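Local coordinates for protein methylenetetrahydrofolate--tRNA-(uracil-5-)-methyltransferase trmFO (Thermus thermophilus, PDB 3G5R) that probably catalyses the folate-dependent methylation of uridine 54 in tRNA to 5-methyluridine, with FAD as cofactor and NADH or NADPH as reductant, at residues 308-313 and 334-339. Residues are numbered along the deposited sequence; the frame is centred on the assembly and turned at random.
Sequences HRNTYL and AGVLAG. With THG ((6S)-5,6,7,8-tetrahydrofolate), chain C; FAD (flavin-adenine dinucleotide), chain B.
Leu313 N donates to Leu337 O at 2.9 Å, and Leu313 CD1 packs 3.9 Å from Leu337 CG. Further along, Val336 CG1 fits against Asn310 OD1 (3.3 Å) and Thr311 O. Water 1 bridges Asn310 ND2 and Val336 O. With Asn310 CG anti to the backbone N (chi1 -170°), its amide sits between Val336 CG1 and the pterin, and OD1 accepts from THG N2 at 2.7 Å. Arg309 O accepts from the same amino group, so two bonds grip it. The His308 ring lies over the pterin, with THG C8A 3.5 Å above its plane. The flavin packs on the other pterin face, its C5X 3.4 Å from THG C4A. With an alanine in place of His308, the pterin would probably lose one wall of this sandwich and be freer to shift. The contact joins two sheets: 308-313 ends an outermost strand of the antiparallel sheet, and 334-339 follows strand 331-333 of the parallel, Rossmann-type FAD-binding sheet. There Val336 N donates to FAD O1P at 2.9 Å. Gly335 suits its positive phi, and a CB there would probably clash with that phosphate oxygen. Strand 154-165 flanks 308-313, and Asp158 OD2 accepts from His308 N.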
# COMPACT_ATOMS: atom_id res chain seq x y z
N HIS A 308 -4.54 5.37 11.01
CA HIS A 308 -5.64 4.42 11.18
C HIS A 308 -5.25 3.25 12.06
O HIS A 308 -4.09 2.85 12.11
CB HIS A 308 -6.04 3.81 9.83
CG HIS A 308 -6.66 4.78 8.88
ND1 HIS A 308 -6.36 4.79 7.53
CD2 HIS A 308 -7.57 5.76 9.07
CE1 HIS A 308 -7.05 5.75 6.94
NE2 HIS A 308 -7.80 6.35 7.85
N ARG A 309 -6.24 2.68 12.73
CA ARG A 309 -6.11 1.34 13.26
C ARG A 309 -5.93 0.41 12.05
O ARG A 309 -6.80 0.34 11.18
CB ARG A 309 -7.37 0.97 14.05
CG ARG A 309 -7.52 -0.50 14.37
CD ARG A 309 -6.67 -0.92 15.55
NE ARG A 309 -6.92 -2.33 15.85
CZ ARG A 309 -6.22 -3.33 15.33
NH1 ARG A 309 -5.19 -3.08 14.53
NH2 ARG A 309 -6.53 -4.58 15.64
N ASN A 310 -4.80 -0.28 11.99
CA ASN A 310 -4.40 -1.00 10.80
C ASN A 310 -3.25 -1.96 11.12
O ASN A 310 -2.11 -1.55 11.24
CB ASN A 310 -3.93 0.01 9.74
CG ASN A 310 -3.72 -0.61 8.37
OD1 ASN A 310 -4.66 -0.79 7.61
ND2 ASN A 310 -2.46 -0.90 8.04
N THR A 311 -3.57 -3.24 11.28
CA THR A 311 -2.54 -4.25 11.53
C THR A 311 -1.81 -4.59 10.23
O THR A 311 -2.44 -4.95 9.24
CB THR A 311 -3.16 -5.52 12.13
OG1 THR A 311 -3.68 -5.21 13.44
CG2 THR A 311 -2.13 -6.63 12.25
N TYR A 312 -0.48 -4.46 10.24
CA TYR A 312 0.30 -4.80 9.05
C TYR A 312 1.73 -5.18 9.39
O TYR A 312 2.24 -4.84 10.46
CB TYR A 312 0.28 -3.66 8.03
CG TYR A 312 1.08 -2.43 8.42
CD1 TYR A 312 0.60 -1.54 9.37
CD2 TYR A 312 2.29 -2.15 7.81
CE1 TYR A 312 1.32 -0.41 9.72
CE2 TYR A 312 3.02 -1.02 8.16
CZ TYR A 312 2.53 -0.16 9.12
OH TYR A 312 3.26 0.96 9.46
N LEU A 313 2.37 -5.89 8.47
CA LEU A 313 3.74 -6.36 8.65
C LEU A 313 4.76 -5.42 8.05
O LEU A 313 4.45 -4.65 7.13
CB LEU A 313 3.89 -7.73 7.98
CG LEU A 313 3.04 -8.86 8.56
CD1 LEU A 313 3.09 -10.07 7.63
CD2 LEU A 313 3.52 -9.22 9.95
N ALA A 334 -0.78 -11.27 2.06
CA ALA A 334 -1.46 -10.49 1.03
C ALA A 334 -2.39 -9.50 1.70
O ALA A 334 -2.75 -9.66 2.87
CB ALA A 334 -2.24 -11.41 0.07
N GLY A 335 -2.80 -8.47 0.96
CA GLY A 335 -3.72 -7.48 1.47
C GLY A 335 -3.06 -6.54 2.46
O GLY A 335 -1.84 -6.36 2.47
N VAL A 336 -3.88 -5.92 3.30
CA VAL A 336 -3.39 -4.97 4.29
C VAL A 336 -2.30 -5.58 5.17
O VAL A 336 -1.33 -4.90 5.51
CB VAL A 336 -4.55 -4.44 5.14
CG1 VAL A 336 -4.03 -3.80 6.43
CG2 VAL A 336 -5.39 -3.45 4.33
N LEU A 337 -2.43 -6.85 5.52
CA LEU A 337 -1.40 -7.50 6.35
C LEU A 337 -0.01 -7.41 5.70
O LEU A 337 1.00 -7.33 6.39
CB LEU A 337 -1.76 -8.96 6.63
CG LEU A 337 -0.82 -9.72 7.58
CD1 LEU A 337 -0.92 -9.14 8.99
CD2 LEU A 337 -1.16 -11.21 7.59
N ALA A 338 0.03 -7.44 4.37
CA ALA A 338 1.30 -7.41 3.65
C ALA A 338 1.83 -5.99 3.46
O ALA A 338 2.93 -5.81 2.94
CB ALA A 338 1.17 -8.10 2.29
N GLY A 339 1.06 -5.00 3.87
CA GLY A 339 1.53 -3.63 3.80
C GLY A 339 0.95 -2.76 2.71
O GLY A 339 1.47 -1.68 2.45
N3 THG C . -7.54 1.67 6.30
C2 THG C . -7.78 1.43 7.62
N1 THG C . -8.79 2.11 8.27
C8A THG C . -9.55 3.02 7.59
C4A THG C . -9.31 3.26 6.22
C4 THG C . -8.33 2.61 5.60
N8 THG C . -10.65 3.76 8.28
C7 THG C . -11.63 4.47 7.45
C6 THG C . -10.94 5.11 6.23
N5 THG C . -10.13 4.20 5.51
O4 THG C . -8.07 2.84 4.24
N2 THG C . -6.99 0.46 8.34
PA FAD B . -10.21 -7.71 4.91
O1A FAD B . -10.57 -7.04 6.22
O2A FAD B . -11.10 -7.36 3.75
O5B FAD B . -10.24 -9.30 5.09
C5B FAD B . -9.58 -9.93 6.16
C4B FAD B . -10.47 -11.09 6.59
O4B FAD B . -9.76 -11.87 7.52
C3B FAD B . -11.74 -10.61 7.28
O3B FAD B . -12.84 -11.28 6.69
C2B FAD B . -11.57 -11.05 8.72
O2B FAD B . -12.80 -11.44 9.30
C1B FAD B . -10.65 -12.24 8.57
N9A FAD B . -9.82 -12.58 9.73
C8A FAD B . -9.09 -11.75 10.53
N7A FAD B . -8.45 -12.50 11.45
C5A FAD B . -8.75 -13.81 11.23
C6A FAD B . -8.37 -14.99 11.87
N6A FAD B . -7.40 -14.98 12.78
N1A FAD B . -8.86 -16.19 11.40
C2A FAD B . -9.72 -16.22 10.32
N3A FAD B . -10.10 -15.05 9.69
C4A FAD B . -9.61 -13.87 10.15
N1 FAD B . -10.08 0.59 1.61
C2 FAD B . -10.50 1.28 0.49
O2 FAD B . -9.96 1.08 -0.60
N3 FAD B . -11.52 2.20 0.59
C4 FAD B . -12.13 2.42 1.81
O4 FAD B . -13.04 3.24 1.90
C4X FAD B . -11.71 1.72 2.94
N5 FAD B . -12.31 1.94 4.16
C5X FAD B . -11.88 1.23 5.26
C6 FAD B . -12.49 1.44 6.49
C7 FAD B . -12.08 0.74 7.61
C7M FAD B . -12.74 0.98 8.93
C8 FAD B . -11.04 -0.19 7.50
C8M FAD B . -10.58 -0.96 8.70
C9 FAD B . -10.43 -0.41 6.27
C9A FAD B . -10.84 0.30 5.15
N10 FAD B . -10.22 0.08 3.92
C10 FAD B . -10.68 0.79 2.83
C1' FAD B . -8.81 -0.45 3.87
C2' FAD B . -8.64 -1.78 3.11
O2' FAD B . -8.52 -1.59 1.70
C3' FAD B . -9.77 -2.75 3.40
O3' FAD B . -9.71 -3.06 4.78
C4' FAD B . -9.67 -4.04 2.58
O4' FAD B . -10.85 -4.79 2.78
C5' FAD B . -8.48 -4.89 2.99
O5' FAD B . -8.54 -6.16 2.37
P FAD B . -7.95 -7.42 3.16
O1P FAD B . -6.49 -7.20 3.41
O2P FAD B . -8.30 -8.70 2.43
O3P FAD B . -8.68 -7.34 4.61
O HOH W 1 -1.28 -2.11 5.40